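Local coordinates for protein cytochrome C' (Rubrivivax gelatinosus, PDB 2J8W) that carries electrons through a covalently bound, high-spin heme c whose iron lacks a sixth ligand, although its exact role is not known, at residues I45-L56 / F89-G100; L56-D64 / V75-A86. All blocks are in the same frame, centred on the assembly; numbering follows the deposited sequence.

Cytochrome c' illustrates how one helix of a four-helix bundle can serve both the bundle core and the heme pocket. Interaction 1 pairs the end of helix 38-52 and the turn after it with the C-terminal half of helix 79-102, close to the centre of the chain. Interaction 2 lies between its two segments in sequence: the loop that leaves helix 38-52 meets helix 74-77 and the first turns of helix 79-102. The centres of the two contacts are 19 Å apart, and Leu-56 belongs to both. Each touches heme c: helix 79-102 borders the heme with its first half, up to Phe-89, and packs on helix 38-52 with its second.

Interaction 1. Residues I45-L56 / F89-G100; sequences IALVSTLSKLPL and FAAAVDKLDAAG. With HEC (heme c), chain C.
Ser-49 and Asp-97 make the one direct hydrogen bond across this helix pair, the serine OG donating to Asp-97 OD2 over 2.9 Å on its anti lone pair. A water donates to both Ser-49 OG and Asp-94 OD1, while Asp-97 OD1 forms a salt bridge with Lys-101. Beside this polar strip, Ile-45 CG2 lies 3.9 Å from Leu-96 CG, and its CD1 reaches Gly-100 CA at 3.5 Å, over a residue without a side chain. Segments 45-52 and 89-100, on neighbouring helices of the four-helix bundle (38-52 and 79-102), run roughly antiparallel, at 152°, their axes 9.1 Å apart at closest approach. Toward the heme, Val-93 CG2 and heme atom CHC lie over opposite faces of the Phe-89 ring, both displaced toward its rim. With CG anti to the backbone N (chi1 175°), the ring swings to the heme, its CG 3.4 Å from methyl CMC and its CE2 3.8 Å from Ser-52 CB. Leu-56 CD1 approaches it obliquely, 3.9 Å from CD2. With an alanine here, a gap would probably open between heme rim and Ser-52, and Leu-56 CD1 would lose its aromatic neighbour. Behind, Ser-52 OG donates back to Ser-49 O, 2.8 Å away.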
loop_
_atom_site.group_PDB
_atom_site.type_symbol
_atom_site.label_atom_id
_atom_site.label_comp_id
_atom_site.label_asym_id
_atom_site.label_seq_id
_atom_site.Cartn_x
_atom_site.Cartn_y
_atom_site.Cartn_z
ATOM N N ILE A 45 -3.081 -5.551 11.488
ATOM C CA ILE A 45 -3.323 -4.262 12.095
ATOM C C ILE A 45 -2.184 -3.279 11.886
ATOM O O ILE A 45 -2.404 -2.124 11.554
ATOM C CB ILE A 45 -3.671 -4.411 13.590
ATOM C CG1 ILE A 45 -5.064 -5.021 13.732
ATOM C CG2 ILE A 45 -3.602 -3.091 14.288
ATOM C CD1 ILE A 45 -5.366 -5.436 15.201
ATOM N N ALA A 46 -0.962 -3.773 12.027
ATOM C CA ALA A 46 0.203 -2.919 11.828
ATOM C C ALA A 46 0.234 -2.389 10.397
ATOM O O ALA A 46 0.563 -1.220 10.159
ATOM C CB ALA A 46 1.487 -3.648 12.173
ATOM N N LEU A 47 -0.106 -3.237 9.432
ATOM C CA LEU A 47 -0.169 -2.811 8.043
ATOM C C LEU A 47 -1.290 -1.792 7.826
ATOM O O LEU A 47 -1.077 -0.790 7.165
ATOM C CB LEU A 47 -0.397 -4.005 7.076
ATOM C CG LEU A 47 0.782 -4.895 6.690
ATOM C CD1 LEU A 47 0.413 -6.183 5.973
ATOM C CD2 LEU A 47 1.715 -4.088 5.789
ATOM N N VAL A 48 -2.465 -2.049 8.390
ATOM C CA VAL A 48 -3.551 -1.065 8.305
ATOM C C VAL A 48 -3.091 0.266 8.854
ATOM O O VAL A 48 -3.317 1.302 8.268
ATOM C CB VAL A 48 -4.826 -1.583 9.008
ATOM C CG1 VAL A 48 -5.843 -0.470 9.140
ATOM C CG2 VAL A 48 -5.408 -2.781 8.257
ATOM N N SER A 49 -2.450 0.243 10.006
ATOM C CA SER A 49 -1.999 1.481 10.618
ATOM C C SER A 49 -1.026 2.241 9.726
ATOM O O SER A 49 -1.180 3.439 9.489
ATOM C CB SER A 49 -1.377 1.183 11.977
ATOM O OG SER A 49 -1.011 2.407 12.600
ATOM N N THR A 50 -0.022 1.556 9.224
ATOM C CA THR A 50 0.926 2.175 8.291
ATOM C C THR A 50 0.210 2.745 7.060
ATOM O O THR A 50 0.419 3.896 6.654
ATOM C CB THR A 50 1.981 1.155 7.911
ATOM O OG1 THR A 50 2.706 0.814 9.102
ATOM C CG2 THR A 50 2.945 1.644 6.812
ATOM N N LEU A 51 -0.610 1.918 6.441
ATOM C CA LEU A 51 -1.294 2.344 5.220
ATOM C C LEU A 51 -2.279 3.471 5.440
ATOM O O LEU A 51 -2.503 4.289 4.539
ATOM C CB LEU A 51 -2.008 1.144 4.589
ATOM C CG LEU A 51 -1.162 -0.006 4.040
ATOM C CD1 LEU A 51 -2.004 -1.264 3.897
ATOM C CD2 LEU A 51 -0.510 0.381 2.731
ATOM N N SER A 52 -2.875 3.517 6.622
ATOM C CA SER A 52 -3.937 4.475 6.912
ATOM C C SER A 52 -3.451 5.886 6.835
ATOM O O SER A 52 -4.270 6.789 6.689
ATOM C CB SER A 52 -4.542 4.279 8.281
ATOM O OG SER A 52 -3.645 4.663 9.306
ATOM N N LYS A 53 -2.129 6.070 6.949
ATOM C CA LYS A 53 -1.499 7.399 6.934
ATOM C C LYS A 53 -1.234 7.910 5.522
ATOM O O LYS A 53 -0.703 9.012 5.351
ATOM C CB LYS A 53 -0.184 7.354 7.743
ATOM C CG LYS A 53 -0.461 6.953 9.216
ATOM C CD LYS A 53 0.731 6.625 10.014
ATOM C CE LYS A 53 0.336 6.390 11.441
ATOM N NZ LYS A 53 1.528 5.993 12.227
ATOM N N LEU A 54 -1.538 7.096 4.521
ATOM C CA LEU A 54 -1.208 7.424 3.140
ATOM C C LEU A 54 -2.335 8.086 2.297
ATOM O O LEU A 54 -2.067 9.077 1.643
ATOM C CB LEU A 54 -0.685 6.178 2.403
ATOM C CG LEU A 54 0.459 5.424 3.087
ATOM C CD1 LEU A 54 0.943 4.308 2.215
ATOM C CD2 LEU A 54 1.596 6.454 3.429
ATOM N N PRO A 55 -3.535 7.506 2.179
ATOM C CA PRO A 55 -4.411 7.998 1.112
ATOM C C PRO A 55 -4.890 9.423 1.300
ATOM O O PRO A 55 -5.206 10.095 0.314
ATOM C CB PRO A 55 -5.576 7.022 1.139
ATOM C CG PRO A 55 -5.562 6.424 2.540
ATOM C CD PRO A 55 -4.119 6.376 2.925
ATOM N N LEU A 56 -5.062 9.849 2.549
ATOM C CA LEU A 56 -5.667 11.149 2.816
ATOM C C LEU A 56 -4.667 12.273 2.564
ATOM O O LEU A 56 -5.070 13.418 2.564
ATOM C CB LEU A 56 -6.377 11.136 4.190
ATOM C CG LEU A 56 -7.512 10.090 4.267
ATOM C CD1 LEU A 56 -7.946 9.659 5.646
ATOM C CD2 LEU A 56 -8.763 10.591 3.496
ATOM N N PHE A 89 -11.358 8.754 11.573
ATOM C CA PHE A 89 -10.690 7.530 11.127
ATOM C C PHE A 89 -9.329 7.387 11.812
ATOM O O PHE A 89 -8.996 6.305 12.324
ATOM C CB PHE A 89 -10.548 7.619 9.615
ATOM C CG PHE A 89 -9.769 6.494 8.984
ATOM C CD1 PHE A 89 -10.139 5.169 9.160
ATOM C CD2 PHE A 89 -8.652 6.775 8.215
ATOM C CE1 PHE A 89 -9.427 4.161 8.565
ATOM C CE2 PHE A 89 -7.959 5.735 7.591
ATOM C CZ PHE A 89 -8.359 4.449 7.772
ATOM N N ALA A 90 -8.512 8.432 11.813
ATOM C CA ALA A 90 -7.191 8.321 12.440
ATOM C C ALA A 90 -7.293 7.942 13.926
ATOM O O ALA A 90 -6.490 7.147 14.460
ATOM C CB ALA A 90 -6.402 9.619 12.288
ATOM N N ALA A 91 -8.269 8.496 14.620
ATOM C CA ALA A 91 -8.454 8.176 16.034
ATOM C C ALA A 91 -8.828 6.711 16.234
ATOM O O ALA A 91 -8.330 6.065 17.159
ATOM C CB ALA A 91 -9.550 9.087 16.626
ATOM N N ALA A 92 -9.698 6.189 15.375
ATOM C CA ALA A 92 -10.111 4.794 15.442
ATOM C C ALA A 92 -8.934 3.890 15.131
ATOM O O ALA A 92 -8.752 2.876 15.789
ATOM C CB ALA A 92 -11.269 4.553 14.479
ATOM N N VAL A 93 -8.135 4.239 14.126
ATOM C CA VAL A 93 -6.985 3.416 13.771
ATOM C C VAL A 93 -5.972 3.420 14.910
ATOM O O VAL A 93 -5.332 2.420 15.170
ATOM C CB VAL A 93 -6.376 3.857 12.430
ATOM C CG1 VAL A 93 -4.985 3.204 12.221
ATOM C CG2 VAL A 93 -7.369 3.625 11.256
ATOM N N ASP A 94 -5.820 4.529 15.621
ATOM C CA ASP A 94 -4.936 4.541 16.768
ATOM C C ASP A 94 -5.386 3.495 17.786
ATOM O O ASP A 94 -4.565 2.787 18.380
ATOM C CB ASP A 94 -4.949 5.917 17.451
ATOM C CG ASP A 94 -4.146 6.961 16.732
ATOM O OD1 ASP A 94 -3.341 6.608 15.857
ATOM O OD2 ASP A 94 -4.313 8.166 17.104
ATOM N N LYS A 95 -6.669 3.446 18.056
ATOM C CA LYS A 95 -7.199 2.431 18.961
ATOM C C LYS A 95 -7.006 1.022 18.432
ATOM O O LYS A 95 -6.722 0.107 19.201
ATOM C CB LYS A 95 -8.671 2.671 19.224
ATOM C CG LYS A 95 -8.952 3.921 19.974
ATOM C CD LYS A 95 -10.444 3.987 20.253
ATOM C CE LYS A 95 -10.815 4.747 21.489
ATOM N NZ LYS A 95 -12.191 4.356 21.893
ATOM N N LEU A 96 -7.162 0.836 17.131
ATOM C CA LEU A 96 -6.928 -0.456 16.529
ATOM C C LEU A 96 -5.499 -0.878 16.703
ATOM O O LEU A 96 -5.200 -2.019 17.065
ATOM C CB LEU A 96 -7.301 -0.448 15.044
ATOM C CG LEU A 96 -7.260 -1.786 14.296
ATOM C CD1 LEU A 96 -8.336 -2.763 14.806
ATOM C CD2 LEU A 96 -7.393 -1.534 12.781
ATOM N N ASP A 97 -4.576 0.041 16.453
ATOM C CA ASP A 97 -3.128 -0.221 16.599
ATOM C C ASP A 97 -2.846 -0.668 18.055
ATOM O O ASP A 97 -2.177 -1.662 18.299
ATOM C CB ASP A 97 -2.367 1.086 16.179
ATOM C CG ASP A 97 -0.841 0.993 16.168
ATOM O OD1 ASP A 97 -0.286 0.645 17.186
ATOM O OD2 ASP A 97 -0.215 1.424 15.176
ATOM N N ALA A 98 -3.377 0.068 19.027
ATOM C CA ALA A 98 -3.158 -0.252 20.423
ATOM C C ALA A 98 -3.712 -1.646 20.742
ATOM O O ALA A 98 -3.097 -2.440 21.468
ATOM C CB ALA A 98 -3.787 0.812 21.311
ATOM N N ALA A 99 -4.879 -1.941 20.199
ATOM C CA ALA A 99 -5.518 -3.233 20.414
ATOM C C ALA A 99 -4.677 -4.368 19.842
ATOM O O ALA A 99 -4.566 -5.433 20.440
ATOM C CB ALA A 99 -6.911 -3.244 19.840
ATOM N N GLY A 100 -4.120 -4.181 18.652
ATOM C CA GLY A 100 -3.267 -5.187 18.046
ATOM C C GLY A 100 -2.080 -5.522 18.925
ATOM O O GLY A 100 -1.656 -6.656 19.014
HETATM FE FE HEC C . -12.431 4.784 1.616
HETATM C CHA HEC C . -12.269 4.792 -1.814
HETATM C CHB HEC C . -12.032 1.434 1.630
HETATM C CHC HEC C . -11.786 4.855 4.996
HETATM C CHD HEC C . -12.689 8.191 1.615
HETATM N NA HEC C . -12.170 3.402 0.182
HETATM C C1A HEC C . -12.190 3.567 -1.193
HETATM C C2A HEC C . -12.102 2.291 -1.852
HETATM C C3A HEC C . -12.037 1.352 -0.891
HETATM C C4A HEC C . -12.062 2.039 0.388
HETATM C CMA HEC C . -11.888 -0.163 -1.042
HETATM C CAA HEC C . -12.104 2.073 -3.362
HETATM C CBA HEC C . -10.714 2.154 -3.942
HETATM C CGA HEC C . -10.795 1.760 -5.450
HETATM O O1A HEC C . -11.834 1.231 -5.954
HETATM O O2A HEC C . -9.838 1.959 -6.261
HETATM N NB HEC C . -11.930 3.410 3.065
HETATM C C1B HEC C . -11.981 2.071 2.843
HETATM C C2B HEC C . -11.874 1.398 4.114
HETATM C C3B HEC C . -11.786 2.344 5.057
HETATM C C4B HEC C . -11.814 3.634 4.408
HETATM C CMB HEC C . -11.907 -0.121 4.346
HETATM C CAB HEC C . -11.632 2.169 6.559
HETATM C CBB HEC C . -10.718 1.200 7.072
HETATM N NC HEC C . -12.224 6.201 2.983
HETATM C C1C HEC C . -12.014 6.051 4.347
HETATM C C2C HEC C . -12.117 7.310 5.045
HETATM C C3C HEC C . -12.357 8.253 4.101
HETATM C C4C HEC C . -12.462 7.577 2.812
HETATM C CMC HEC C . -11.926 7.487 6.551
HETATM C CAC HEC C . -12.537 9.793 4.291
HETATM C CBC HEC C . -12.006 10.426 5.403
HETATM N ND HEC C . -12.458 6.237 0.161
HETATM C C1D HEC C . -12.646 7.599 0.401
HETATM C C2D HEC C . -12.771 8.292 -0.862
HETATM C C3D HEC C . -12.629 7.276 -1.890
HETATM C C4D HEC C . -12.429 6.006 -1.203
HETATM C CMD HEC C . -13.003 9.775 -1.062
HETATM C CAD HEC C . -12.614 7.477 -3.378
HETATM C CBD HEC C . -11.155 7.646 -3.839
HETATM C CGD HEC C . -11.120 7.934 -5.333
HETATM O O1D HEC C . -10.384 8.868 -5.727
HETATM O O2D HEC C . -11.784 7.191 -6.141
HETATM O O HOH W 1 -2.284 4.502 14.011
#

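Interaction 2. Residues L56-D64 / V75-A86; sequences LTAFGPGTD and VWSDAAGFKAAA. With HEC (heme c), chain C.
Phe-59 and Phe-82 meet as a T-shaped (edge-to-face) pair at the heme end of the four-helix bundle, where the loop after helix 38-52 folds against helix 74-77 and the start of helix 79-102. With CG anti to the backbone N (chi1 -166°), Phe-82 turns its ring edge to the face of Phe-59, CZ over the centre, with centroids 5.1 Å apart and planes at 63°. Val-75 CG1 lies over the centres of one face of Trp-76 and one face of Phe-82 and 3.8 Å from Phe-59 CD1. Both phenylalanines border the heme: Phe-59 CE1 is 3.6 Å from methyl CMD, and Phe-82 CE1 approaches CAC of a thioether arm. Leu-56 CD2 meets the Phe-82 ring obliquely, 3.6 Å from CZ. Farther out, the indole of Trp-76 is sandwiched: Asp-64 CB makes a CH-pi contact on the face opposite Val-75, 3.4 Å from the centroid of the six-membered ring. The type II turn from Gly-60 to Thr-63 holds the indole edge. Gly-60 O accepts from N and OG1 of Thr-63 and, from above its carbonyl plane, from Trp-76 NE1 at 3.2 Å; the same N-H makes a weak bond to Phe-59 O, bent to 133°.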
loop_
_atom_site.group_PDB
_atom_site.type_symbol
_atom_site.label_atom_id
_atom_site.label_comp_id
_atom_site.label_asym_id
_atom_site.label_seq_id
_atom_site.Cartn_x
_atom_site.Cartn_y
_atom_site.Cartn_z
ATOM N N LEU A 56 -5.062 9.849 2.549
ATOM C CA LEU A 56 -5.667 11.149 2.816
ATOM C C LEU A 56 -4.667 12.273 2.564
ATOM O O LEU A 56 -5.070 13.418 2.564
ATOM C CB LEU A 56 -6.377 11.136 4.190
ATOM C CG LEU A 56 -7.512 10.090 4.267
ATOM C CD1 LEU A 56 -7.946 9.659 5.646
ATOM C CD2 LEU A 56 -8.763 10.591 3.496
ATOM N N THR A 57 -3.420 11.941 2.237
ATOM C CA THR A 57 -2.401 12.870 1.787
ATOM C C THR A 57 -2.471 13.162 0.301
ATOM O O THR A 57 -1.730 13.985 -0.215
ATOM C CB THR A 57 -0.956 12.355 2.088
ATOM O OG1 THR A 57 -0.614 11.258 1.230
ATOM C CG2 THR A 57 -0.741 11.967 3.575
ATOM N N ALA A 58 -3.382 12.501 -0.394
ATOM C CA ALA A 58 -3.435 12.476 -1.884
ATOM C C ALA A 58 -4.769 13.048 -2.425
ATOM O O ALA A 58 -5.227 12.679 -3.492
ATOM C CB ALA A 58 -3.164 11.075 -2.388
ATOM N N PHE A 59 -5.365 13.965 -1.665
ATOM C CA PHE A 59 -6.577 14.701 -2.065
ATOM C C PHE A 59 -6.268 16.211 -2.141
ATOM O O PHE A 59 -7.083 17.046 -1.744
ATOM C CB PHE A 59 -7.763 14.455 -1.126
ATOM C CG PHE A 59 -8.347 13.073 -1.183
ATOM C CD1 PHE A 59 -9.427 12.795 -2.001
ATOM C CD2 PHE A 59 -7.853 12.060 -0.371
ATOM C CE1 PHE A 59 -9.994 11.534 -2.014
ATOM C CE2 PHE A 59 -8.415 10.815 -0.372
ATOM C CZ PHE A 59 -9.458 10.526 -1.196
ATOM N N GLY A 60 -5.098 16.539 -2.660
ATOM C CA GLY A 60 -4.696 17.914 -2.821
ATOM C C GLY A 60 -5.488 18.658 -3.864
ATOM O O GLY A 60 -6.356 18.111 -4.556
ATOM N N PRO A 61 -5.188 19.965 -4.003
ATOM C CA PRO A 61 -5.856 20.788 -5.005
ATOM C C PRO A 61 -5.743 20.167 -6.408
ATOM O O PRO A 61 -4.668 19.703 -6.770
ATOM C CB PRO A 61 -5.106 22.122 -4.907
ATOM C CG PRO A 61 -4.347 22.078 -3.703
ATOM C CD PRO A 61 -4.198 20.725 -3.212
ATOM N N GLY A 62 -6.843 20.162 -7.151
ATOM C CA GLY A 62 -6.847 19.763 -8.548
ATOM C C GLY A 62 -6.818 18.269 -8.781
ATOM O O GLY A 62 -6.638 17.803 -9.896
ATOM N N THR A 63 -6.993 17.470 -7.715
ATOM C CA THR A 63 -6.978 16.006 -7.843
ATOM C C THR A 63 -8.384 15.415 -7.879
ATOM O O THR A 63 -8.585 14.257 -7.490
ATOM C CB THR A 63 -6.124 15.373 -6.736
ATOM O OG1 THR A 63 -6.745 15.587 -5.449
ATOM C CG2 THR A 63 -4.688 15.892 -6.763
ATOM N N ASP A 64 -9.362 16.141 -8.417
ATOM C CA ASP A 64 -10.777 15.785 -8.287
ATOM C C ASP A 64 -11.374 15.175 -9.523
ATOM O O ASP A 64 -12.525 14.745 -9.504
ATOM C CB ASP A 64 -11.634 17.012 -7.896
ATOM C CG ASP A 64 -11.629 18.103 -8.952
ATOM O OD1 ASP A 64 -10.519 18.534 -9.325
ATOM O OD2 ASP A 64 -12.746 18.510 -9.357
ATOM N N VAL A 75 -15.577 16.588 -1.122
ATOM C CA VAL A 75 -14.229 16.465 -0.562
ATOM C C VAL A 75 -13.495 17.801 -0.532
ATOM O O VAL A 75 -12.823 18.123 0.451
ATOM C CB VAL A 75 -13.407 15.430 -1.354
ATOM C CG1 VAL A 75 -11.932 15.470 -0.926
ATOM C CG2 VAL A 75 -13.948 14.004 -1.136
ATOM N N TRP A 76 -13.637 18.569 -1.622
ATOM C CA TRP A 76 -13.014 19.901 -1.776
ATOM C C TRP A 76 -13.905 21.063 -1.343
ATOM O O TRP A 76 -13.406 21.985 -0.755
ATOM C CB TRP A 76 -12.515 20.101 -3.218
ATOM C CG TRP A 76 -11.418 19.121 -3.524
ATOM C CD1 TRP A 76 -10.075 19.283 -3.301
ATOM C CD2 TRP A 76 -11.593 17.812 -4.061
ATOM N NE1 TRP A 76 -9.404 18.103 -3.644
ATOM C CE2 TRP A 76 -10.319 17.215 -4.140
ATOM C CE3 TRP A 76 -12.701 17.092 -4.482
ATOM C CZ2 TRP A 76 -10.136 15.911 -4.623
ATOM C CZ3 TRP A 76 -12.522 15.805 -4.936
ATOM C CH2 TRP A 76 -11.246 15.243 -5.030
ATOM N N SER A 77 -15.194 20.906 -1.531
ATOM C CA SER A 77 -16.121 21.991 -1.232
ATOM C C SER A 77 -16.615 21.933 0.229
ATOM O O SER A 77 -17.103 22.933 0.750
ATOM C CB SER A 77 -17.260 21.976 -2.210
ATOM O OG SER A 77 -18.227 21.089 -1.781
ATOM N N ASP A 78 -16.464 20.788 0.914
ATOM C CA ASP A 78 -16.666 20.710 2.376
ATOM C C ASP A 78 -15.389 20.171 3.021
ATOM O O ASP A 78 -15.370 19.068 3.635
ATOM C CB ASP A 78 -17.842 19.807 2.717
ATOM C CG ASP A 78 -18.090 19.665 4.217
ATOM O OD1 ASP A 78 -17.615 20.493 5.031
ATOM O OD2 ASP A 78 -18.780 18.685 4.559
ATOM N N ALA A 79 -14.326 20.947 2.910
ATOM C CA ALA A 79 -13.022 20.507 3.411
ATOM C C ALA A 79 -13.024 20.281 4.925
ATOM O O ALA A 79 -12.351 19.372 5.419
ATOM C CB ALA A 79 -11.949 21.472 3.013
ATOM N N ALA A 80 -13.743 21.087 5.684
ATOM C CA ALA A 80 -13.854 20.866 7.129
ATOM C C ALA A 80 -14.516 19.529 7.470
ATOM O O ALA A 80 -14.088 18.793 8.399
ATOM C CB ALA A 80 -14.639 22.005 7.784
ATOM N N GLY A 81 -15.548 19.176 6.716
ATOM C CA GLY A 81 -16.266 17.939 6.904
ATOM C C GLY A 81 -15.355 16.775 6.565
ATOM O O GLY A 81 -15.313 15.756 7.299
ATOM N N PHE A 82 -14.611 16.910 5.466
ATOM C CA PHE A 82 -13.688 15.847 5.054
ATOM C C PHE A 82 -12.601 15.650 6.104
ATOM O O PHE A 82 -12.246 14.490 6.460
ATOM C CB PHE A 82 -13.065 16.157 3.693
ATOM C CG PHE A 82 -12.375 14.962 3.074
ATOM C CD1 PHE A 82 -13.111 13.872 2.698
ATOM C CD2 PHE A 82 -11.017 14.969 2.840
ATOM C CE1 PHE A 82 -12.497 12.757 2.137
ATOM C CE2 PHE A 82 -10.389 13.836 2.268
ATOM C CZ PHE A 82 -11.143 12.777 1.906
ATOM N N LYS A 83 -12.050 16.735 6.629
ATOM C CA LYS A 83 -10.991 16.662 7.666
ATOM C C LYS A 83 -11.530 16.025 8.945
ATOM O O LYS A 83 -10.820 15.216 9.598
ATOM C CB LYS A 83 -10.435 18.071 7.965
ATOM C CG LYS A 83 -9.491 18.157 9.135
ATOM C CD LYS A 83 -8.127 17.616 8.863
ATOM C CE LYS A 83 -7.196 17.879 10.039
ATOM N NZ LYS A 83 -7.435 19.212 10.675
ATOM N N ALA A 84 -12.768 16.342 9.311
ATOM C CA ALA A 84 -13.373 15.743 10.511
ATOM C C ALA A 84 -13.500 14.239 10.310
ATOM O O ALA A 84 -13.227 13.428 11.224
ATOM C CB ALA A 84 -14.753 16.388 10.843
ATOM N N ALA A 85 -13.917 13.867 9.113
ATOM C CA ALA A 85 -14.019 12.444 8.785
ATOM C C ALA A 85 -12.667 11.708 8.832
ATOM O O ALA A 85 -12.554 10.583 9.333
ATOM C CB ALA A 85 -14.703 12.260 7.402
ATOM N N ALA A 86 -11.654 12.349 8.308
ATOM C CA ALA A 86 -10.280 11.835 8.337
ATOM C C ALA A 86 -9.767 11.698 9.758
ATOM O O ALA A 86 -9.161 10.673 10.122
ATOM C CB ALA A 86 -9.361 12.766 7.536
HETATM FE FE HEC C . -12.431 4.784 1.616
HETATM C CHA HEC C . -12.269 4.792 -1.814
HETATM C CHB HEC C . -12.032 1.434 1.630
HETATM C CHC HEC C . -11.786 4.855 4.996
HETATM C CHD HEC C . -12.689 8.191 1.615
HETATM N NA HEC C . -12.170 3.402 0.182
HETATM C C1A HEC C . -12.190 3.567 -1.193
HETATM C C2A HEC C . -12.102 2.291 -1.852
HETATM C C3A HEC C . -12.037 1.352 -0.891
HETATM C C4A HEC C . -12.062 2.039 0.388
HETATM C CMA HEC C . -11.888 -0.163 -1.042
HETATM C CAA HEC C . -12.104 2.073 -3.362
HETATM C CBA HEC C . -10.714 2.154 -3.942
HETATM C CGA HEC C . -10.795 1.760 -5.450
HETATM O O1A HEC C . -11.834 1.231 -5.954
HETATM O O2A HEC C . -9.838 1.959 -6.261
HETATM N NB HEC C . -11.930 3.410 3.065
HETATM C C1B HEC C . -11.981 2.071 2.843
HETATM C C2B HEC C . -11.874 1.398 4.114
HETATM C C3B HEC C . -11.786 2.344 5.057
HETATM C C4B HEC C . -11.814 3.634 4.408
HETATM C CMB HEC C . -11.907 -0.121 4.346
HETATM C CAB HEC C . -11.632 2.169 6.559
HETATM C CBB HEC C . -10.718 1.200 7.072
HETATM N NC HEC C . -12.224 6.201 2.983
HETATM C C1C HEC C . -12.014 6.051 4.347
HETATM C C2C HEC C . -12.117 7.310 5.045
HETATM C C3C HEC C . -12.357 8.253 4.101
HETATM C C4C HEC C . -12.462 7.577 2.812
HETATM C CMC HEC C . -11.926 7.487 6.551
HETATM C CAC HEC C . -12.537 9.793 4.291
HETATM C CBC HEC C . -12.006 10.426 5.403
HETATM N ND HEC C . -12.458 6.237 0.161
HETATM C C1D HEC C . -12.646 7.599 0.401
HETATM C C2D HEC C . -12.771 8.292 -0.862
HETATM C C3D HEC C . -12.629 7.276 -1.890
HETATM C C4D HEC C . -12.429 6.006 -1.203
HETATM C CMD HEC C . -13.003 9.775 -1.062
HETATM C CAD HEC C . -12.614 7.477 -3.378
HETATM C CBD HEC C . -11.155 7.646 -3.839
HETATM C CGD HEC C . -11.120 7.934 -5.333
HETATM O O1D HEC C . -10.384 8.868 -5.727
HETATM O O2D HEC C . -11.784 7.191 -6.141
#